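Side-chain contacts in fructokinase (Xylella fastidiosa Temecula1, PDB 3LJS), which probably phosphorylates fructose with ATP as a carbohydrate kinase of the PfkB (ribokinase-like) family: residues E120-D124 with A125-D129; K195-S198 with E199-D202; C286-P289 with E290-V293; M316-L319 with S320-L323. All coordinates share one frame; numbering follows the deposited sequence.

Overall arrangement
All four contacts are local, each at the point where the chain enters a helix. At the start of helix 124-129 interaction 1 has a buried aromatic pair and a bridging water, while interaction 3 begins helix 289-305 with an aspartate cap. Interactions 2 and 4 share a glutamate whose OE1 accepts from the N-cap NH, but only interaction 2 adds the reciprocal serine bond. Interaction 2, with an ATP-site residue, is the most central, 14 Å from the chain centre against 19 to 22 Å for the others; the centres of interactions 1 and 2 are about 31 Å apart. Interactions 3 and 4 both involve helix 289-305, beginning it in one and packing against it in the other.

Interaction 1 of 4, residues E120-D124 with A125-D129; sequences EHFQD and ASFSD
F122 and F127, five residues apart, form a T-shaped (edge-to-face) aromatic pair: the CE2-CZ edge of F127 is directed at one face of F122. The centroids are 5.2 Å apart and the planes stand at 74°. The closest atoms are F122 CD1 and F127 CE2, at 3.6 Å, while F127 CZ sits over the F122 face, displaced toward its rim. Both rings are buried. F122 also meets F117 edge-to-face, and R155 of helix 143-158 touches both members of the pair.

Polar contacts accompany the rings at the helix start. Q123 occupies the N-cap position of helix 124-129, and its backbone O accepts from S126 N in a turn bond of 2.9 Å, with the donor well above the carbonyl plane and a bent N-H...O angle of 136°. The amide of its side chain turns elsewhere, NE2 bonding to D80 O. At the next residue, D124 O takes two bonds from the same partner, S128 N at 3.0 Å and S128 OG at 3.0 Å. The hydroxyl reaches back to this carbonyl because OG lies beside its own backbone N (chi1 -68°), and it comes in from above the carbonyl plane.

Water supplies the remaining link. A single molecule accepts from Q123 N at 2.9 Å and bonds to S126 OG, and it lies in the plane of the F122 ring, at its edge.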
# COMPACT_ATOMS: atom_id res chain seq x y z
N GLU B 120 -5.04 -1.36 26.26
CA GLU B 120 -3.87 -1.00 27.06
C GLU B 120 -3.22 0.30 26.57
O GLU B 120 -2.45 0.92 27.30
CB GLU B 120 -2.84 -2.13 27.00
CG GLU B 120 -2.22 -2.29 25.62
CD GLU B 120 -1.56 -3.64 25.41
OE1 GLU B 120 -2.27 -4.67 25.49
OE2 GLU B 120 -0.33 -3.68 25.17
N HIS B 121 -3.52 0.70 25.34
CA HIS B 121 -2.92 1.91 24.77
C HIS B 121 -3.63 3.21 25.18
O HIS B 121 -3.10 4.30 24.95
CB HIS B 121 -2.85 1.82 23.24
CG HIS B 121 -2.00 0.69 22.75
ND1 HIS B 121 -0.66 0.58 23.07
CD2 HIS B 121 -2.30 -0.39 21.99
CE1 HIS B 121 -0.18 -0.53 22.53
NE2 HIS B 121 -1.15 -1.13 21.87
N PHE B 122 -4.81 3.09 25.77
CA PHE B 122 -5.55 4.27 26.22
C PHE B 122 -4.82 4.85 27.43
O PHE B 122 -4.17 4.12 28.18
CB PHE B 122 -6.97 3.92 26.65
CG PHE B 122 -7.93 3.75 25.51
CD1 PHE B 122 -8.08 4.75 24.56
CD2 PHE B 122 -8.73 2.62 25.42
CE1 PHE B 122 -9.00 4.63 23.53
CE2 PHE B 122 -9.66 2.49 24.40
CZ PHE B 122 -9.80 3.50 23.45
N GLN B 123 -4.92 6.16 27.61
CA GLN B 123 -4.28 6.84 28.74
C GLN B 123 -5.34 7.53 29.59
O GLN B 123 -6.19 8.27 29.07
CB GLN B 123 -3.28 7.86 28.22
CG GLN B 123 -2.10 7.24 27.51
CD GLN B 123 -1.33 8.25 26.70
OE1 GLN B 123 -1.08 9.37 27.15
NE2 GLN B 123 -0.96 7.87 25.48
N ASP B 124 -5.30 7.30 30.89
CA ASP B 124 -6.28 7.89 31.79
C ASP B 124 -6.36 9.42 31.68
O ASP B 124 -7.44 9.98 31.81
CB ASP B 124 -5.99 7.48 33.24
CG ASP B 124 -6.28 6.00 33.48
OD1 ASP B 124 -6.65 5.30 32.51
OD2 ASP B 124 -6.15 5.54 34.64
N ALA B 125 -5.23 10.07 31.43
CA ALA B 125 -5.21 11.52 31.30
C ALA B 125 -6.08 12.01 30.14
O ALA B 125 -6.64 13.11 30.20
CB ALA B 125 -3.77 12.01 31.13
N SER B 126 -6.17 11.21 29.08
CA SER B 126 -6.98 11.55 27.91
C SER B 126 -8.45 11.66 28.28
O SER B 126 -9.12 12.63 27.94
CB SER B 126 -6.84 10.48 26.82
OG SER B 126 -5.52 10.42 26.31
N PHE B 127 -8.95 10.65 28.99
CA PHE B 127 -10.35 10.62 29.41
C PHE B 127 -10.65 11.62 30.53
O PHE B 127 -11.76 12.15 30.61
CB PHE B 127 -10.73 9.20 29.83
CG PHE B 127 -10.76 8.22 28.68
CD1 PHE B 127 -11.87 8.14 27.85
CD2 PHE B 127 -9.65 7.41 28.41
CE1 PHE B 127 -11.89 7.28 26.75
CE2 PHE B 127 -9.66 6.54 27.31
CZ PHE B 127 -10.78 6.48 26.48
N SER B 128 -9.67 11.88 31.39
CA SER B 128 -9.88 12.83 32.48
C SER B 128 -10.20 14.22 31.93
O SER B 128 -11.14 14.87 32.37
CB SER B 128 -8.64 12.93 33.37
OG SER B 128 -8.44 11.72 34.08
N ASP B 129 -9.42 14.65 30.94
CA ASP B 129 -9.60 15.97 30.34
C ASP B 129 -10.61 16.02 29.19
O ASP B 129 -10.91 17.10 28.69
CB ASP B 129 -8.26 16.51 29.82
CG ASP B 129 -7.16 16.47 30.87
OD1 ASP B 129 -7.42 16.88 32.03
OD2 ASP B 129 -6.04 16.04 30.54
O HOH W 1 -5.62 7.74 25.33

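Interaction 2 of 4, residues K195-S198 with E199-D202; sequences KLSS and EELD
The backbone leaves strand 193-197 and winds directly into helix 198-207, with L201 N donating to S197 O and D202 N to S198 O. S197 and E200 make the capping box of this helix, a reciprocal exchange at the N-cap in which each side chain accepts from the other residue's backbone NH. E200 N donates a hydrogen bond to S197 OG at 3.1 Å, along an N-H...O path of 155°. The hydroxyl is in place because chi1 of 63° sets OG between the backbone N and the carbonyl carbon. In return S197 N donates to E200 OE1 at 2.9 Å, meeting the carboxylate from 43° above its plane. The extended glutamate chain runs back to the strand end, bringing OE1 within 3.4 Å of L196 CA. OE2 is held separately by F169 N, so the buried carboxylate is gripped at both oxygens, which would be expected to favour its charged form.

This strand-to-helix corner borders the nucleotide site of the ribokinase-like fold. K195, an ATP-binding residue, directs its NZ to A260 O, and S198 OG bonds to T230 O, the backbone of another ATP-binding residue. On the apolar side L201 packs on helix 212-220 and on V229. Its link to the strand residue L196 is loose, the two CD1 methyls lying 4.3 Å apart.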
# COMPACT_ATOMS: atom_id res chain seq x y z
N LYS B 195 -24.60 10.39 14.02
CA LYS B 195 -24.70 10.98 12.70
C LYS B 195 -24.76 9.87 11.66
O LYS B 195 -23.87 9.01 11.60
CB LYS B 195 -23.50 11.89 12.42
CG LYS B 195 -23.49 12.47 11.01
CD LYS B 195 -22.40 13.52 10.86
CE LYS B 195 -22.26 13.99 9.41
NZ LYS B 195 -21.67 12.94 8.54
N LEU B 196 -25.81 9.90 10.84
CA LEU B 196 -26.02 8.91 9.79
C LEU B 196 -26.32 9.59 8.47
O LEU B 196 -26.73 10.75 8.44
CB LEU B 196 -27.23 8.03 10.13
CG LEU B 196 -27.31 7.23 11.43
CD1 LEU B 196 -28.71 6.63 11.55
CD2 LEU B 196 -26.26 6.14 11.44
N SER B 197 -26.11 8.87 7.37
CA SER B 197 -26.43 9.38 6.05
C SER B 197 -27.79 8.75 5.75
O SER B 197 -28.19 7.81 6.44
CB SER B 197 -25.40 8.91 5.02
OG SER B 197 -25.42 7.49 4.91
N SER B 198 -28.50 9.26 4.75
CA SER B 198 -29.81 8.70 4.40
C SER B 198 -29.67 7.23 4.06
O SER B 198 -30.51 6.41 4.44
CB SER B 198 -30.40 9.42 3.18
OG SER B 198 -30.59 10.80 3.44
N GLU B 199 -28.61 6.91 3.33
CA GLU B 199 -28.34 5.55 2.91
C GLU B 199 -28.13 4.62 4.10
O GLU B 199 -28.62 3.49 4.11
CB GLU B 199 -27.12 5.51 1.99
CG GLU B 199 -27.24 6.41 0.75
CD GLU B 199 -26.74 7.84 0.98
OE1 GLU B 199 -27.31 8.56 1.83
OE2 GLU B 199 -25.77 8.24 0.30
N GLU B 200 -27.39 5.09 5.10
CA GLU B 200 -27.14 4.28 6.29
C GLU B 200 -28.43 4.08 7.08
O GLU B 200 -28.64 3.02 7.67
CB GLU B 200 -26.05 4.93 7.15
CG GLU B 200 -24.71 5.04 6.42
CD GLU B 200 -23.71 5.91 7.16
OE1 GLU B 200 -24.14 6.76 7.97
OE2 GLU B 200 -22.50 5.76 6.91
N LEU B 201 -29.29 5.09 7.08
CA LEU B 201 -30.56 4.99 7.78
C LEU B 201 -31.40 3.91 7.09
O LEU B 201 -32.07 3.11 7.75
CB LEU B 201 -31.29 6.34 7.74
CG LEU B 201 -32.67 6.46 8.38
CD1 LEU B 201 -32.63 5.96 9.82
CD2 LEU B 201 -33.14 7.91 8.33
N ASP B 202 -31.35 3.88 5.76
CA ASP B 202 -32.09 2.88 5.00
C ASP B 202 -31.52 1.50 5.28
O ASP B 202 -32.26 0.54 5.49
CB ASP B 202 -32.02 3.18 3.50
CG ASP B 202 -32.72 4.47 3.13
OD1 ASP B 202 -33.81 4.73 3.68
OD2 ASP B 202 -32.18 5.23 2.28

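Interaction 3 of 4, residues C286-P289 with E290-V293; sequences CHDP and ESIV
The D288 carboxylate meets the first helical turn through both oxygens. S291 OG comes to OD2 from above the carboxylate plane, 52° out of it, whereas OD1 is turned to the backbone of E290. The side chains of D288 and E290 lie side by side, their carboxylate planes 81° apart, and D288 OD1 is 3.5 Å from E290 CB.

S291 OG donates to D288 OD2 at 2.6 Å, a short bond. D288 OD1 takes a weak bond from E290 N, 3.3 Å long. D288 is thus the N-cap of helix 289-305, and with CG anti to the backbone N (chi1 -178°) its carboxylate folds forward over the first turn. Its carbonyl works too: D288 O accepts from I292 N at 3.1 Å, in the carbonyl plane, and weakly from S291 N. P289, the first helical residue, has no amide hydrogen to be satisfied, and its own carbonyl accepts from V293 N.

I292 extends CD1 to 3.8 Å from C286 O, and it packs on F285, W238 and T240.

An aspartate at the positive end of a helix dipole would probably be stabilised as the anion, and the hydrogen bond from the S291 hydroxyl would be expected to add to that effect.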
# COMPACT_ATOMS: atom_id res chain seq x y z
N CYS B 286 -30.40 19.56 23.89
CA CYS B 286 -31.34 18.78 23.11
C CYS B 286 -32.80 19.15 23.35
O CYS B 286 -33.67 18.78 22.57
CB CYS B 286 -31.13 17.29 23.39
SG CYS B 286 -29.57 16.70 22.72
N HIS B 287 -33.05 19.89 24.43
CA HIS B 287 -34.41 20.33 24.74
C HIS B 287 -34.66 21.74 24.21
O HIS B 287 -35.75 22.28 24.39
CB HIS B 287 -34.65 20.31 26.26
CG HIS B 287 -34.65 18.94 26.86
ND1 HIS B 287 -34.58 18.73 28.22
CD2 HIS B 287 -34.72 17.72 26.29
CE1 HIS B 287 -34.60 17.43 28.46
NE2 HIS B 287 -34.69 16.79 27.30
N ASP B 288 -33.66 22.31 23.54
CA ASP B 288 -33.80 23.68 23.04
C ASP B 288 -33.50 23.84 21.54
O ASP B 288 -32.38 24.16 21.15
CB ASP B 288 -32.89 24.59 23.86
CG ASP B 288 -33.00 26.04 23.46
OD1 ASP B 288 -34.01 26.41 22.82
OD2 ASP B 288 -32.07 26.80 23.80
N PRO B 289 -34.52 23.64 20.69
CA PRO B 289 -34.40 23.75 19.23
C PRO B 289 -33.70 25.01 18.75
O PRO B 289 -33.02 25.00 17.71
CB PRO B 289 -35.85 23.66 18.76
CG PRO B 289 -36.46 22.75 19.78
CD PRO B 289 -35.90 23.31 21.07
N GLU B 290 -33.86 26.10 19.49
CA GLU B 290 -33.22 27.36 19.12
C GLU B 290 -31.69 27.22 19.17
O GLU B 290 -30.99 27.70 18.27
CB GLU B 290 -33.71 28.48 20.05
CG GLU B 290 -33.08 29.84 19.77
CD GLU B 290 -33.86 30.98 20.40
OE1 GLU B 290 -34.10 30.97 21.63
OE2 GLU B 290 -34.25 31.91 19.65
N SER B 291 -31.17 26.57 20.21
CA SER B 291 -29.73 26.36 20.32
C SER B 291 -29.28 25.32 19.29
O SER B 291 -28.22 25.45 18.69
CB SER B 291 -29.37 25.88 21.73
OG SER B 291 -29.68 26.86 22.70
N ILE B 292 -30.09 24.28 19.11
CA ILE B 292 -29.75 23.23 18.15
C ILE B 292 -29.55 23.84 16.76
O ILE B 292 -28.53 23.60 16.12
CB ILE B 292 -30.86 22.16 18.08
CG1 ILE B 292 -30.97 21.43 19.42
CG2 ILE B 292 -30.56 21.15 16.95
CD1 ILE B 292 -32.10 20.42 19.50
N VAL B 293 -30.52 24.63 16.31
CA VAL B 293 -30.43 25.27 15.00
C VAL B 293 -29.22 26.21 14.92
O VAL B 293 -28.52 26.24 13.91
CB VAL B 293 -31.72 26.07 14.68
CG1 VAL B 293 -31.53 26.88 13.41
CG2 VAL B 293 -32.89 25.10 14.52

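Interaction 4 of 4, residues M316-L319 with S320-L323; sequences MPML and SEVL
E321 OE1 is gripped by two donors. M318 N gives it a nearly straight bond, 3.0 Å long with an N-H...O angle of 174°, received on the anti lone pair. The second is a water that donates to E321 OE1 at 3.0 Å and also to M316 O at 2.9 Å, tying the glutamate to the chain two residues further back; M316 O in addition accepts from R48 NE. The glutamate gets there by running extended beyond CG, which is set beside its own backbone N (chi1 -59°). Its carboxyl carbon then meets the CE methyl of selenomethionine M318, with M318 CE and E321 CD 3.8 Å apart.

Apolar contacts complete the turn. The P317 ring crosses V322, P317 CG meeting V322 CG2 at 3.7 Å, and V322 continues onto F298 and A301 of helix 289-305 and onto L49. Further round the turn L319 and L323 touch through L319 CG and L323 CD1, at 3.8 Å.

V322 N to M318 O and L323 N to L319 O are early i to i+4 hydrogen bonds of helix 319-328. A glutamate three residues beyond the N-cap that accepts from the N-cap NH is the glutamate half of a capping box, here with selenomethionine at the N-cap.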
# COMPACT_ATOMS: atom_id res chain seq x y z
N MSE B 316 -8.95 23.37 6.05
CA MSE B 316 -10.02 23.53 7.04
C MSE B 316 -10.11 25.02 7.34
O MSE B 316 -9.09 25.72 7.34
CB MSE B 316 -9.70 22.74 8.31
CG MSE B 316 -9.56 21.24 8.08
SE MSE B 316 -11.20 20.46 7.41
CE MSE B 316 -10.89 18.61 7.95
N PRO B 317 -11.31 25.53 7.61
CA PRO B 317 -11.46 26.96 7.90
C PRO B 317 -11.18 27.35 9.35
O PRO B 317 -11.35 26.55 10.27
CB PRO B 317 -12.91 27.23 7.51
CG PRO B 317 -13.58 25.97 8.01
CD PRO B 317 -12.63 24.87 7.53
N MSE B 318 -10.73 28.59 9.54
CA MSE B 318 -10.47 29.12 10.87
C MSE B 318 -11.78 29.70 11.39
O MSE B 318 -12.72 29.93 10.63
CB MSE B 318 -9.40 30.21 10.81
CG MSE B 318 -8.05 29.75 10.32
SE MSE B 318 -6.75 31.20 10.34
CE MSE B 318 -7.44 32.21 8.84
N LEU B 319 -11.84 29.93 12.70
CA LEU B 319 -13.05 30.46 13.31
C LEU B 319 -13.53 31.76 12.64
O LEU B 319 -14.70 31.90 12.30
CB LEU B 319 -12.83 30.70 14.81
CG LEU B 319 -14.02 31.28 15.57
CD1 LEU B 319 -15.23 30.37 15.42
CD2 LEU B 319 -13.65 31.45 17.04
N SER B 320 -12.60 32.69 12.43
CA SER B 320 -12.94 33.96 11.80
C SER B 320 -13.63 33.79 10.45
O SER B 320 -14.59 34.50 10.14
CB SER B 320 -11.68 34.82 11.63
OG SER B 320 -10.70 34.12 10.88
N GLU B 321 -13.14 32.86 9.64
CA GLU B 321 -13.70 32.60 8.32
C GLU B 321 -15.10 31.99 8.40
O GLU B 321 -15.97 32.32 7.58
CB GLU B 321 -12.77 31.68 7.54
CG GLU B 321 -11.38 32.26 7.37
CD GLU B 321 -10.45 31.33 6.64
OE1 GLU B 321 -10.32 30.16 7.05
OE2 GLU B 321 -9.83 31.77 5.65
N VAL B 322 -15.31 31.10 9.36
CA VAL B 322 -16.62 30.49 9.53
C VAL B 322 -17.63 31.54 10.00
O VAL B 322 -18.73 31.65 9.46
CB VAL B 322 -16.58 29.35 10.56
CG1 VAL B 322 -17.99 28.81 10.80
CG2 VAL B 322 -15.65 28.25 10.08
N LEU B 323 -17.25 32.33 11.01
CA LEU B 323 -18.14 33.36 11.52
C LEU B 323 -18.45 34.41 10.45
O LEU B 323 -19.56 34.93 10.40
CB LEU B 323 -17.54 34.01 12.77
CG LEU B 323 -17.40 33.08 13.99
CD1 LEU B 323 -16.76 33.82 15.16
CD2 LEU B 323 -18.79 32.56 14.39
O HOH W 2 -8.23 28.19 6.14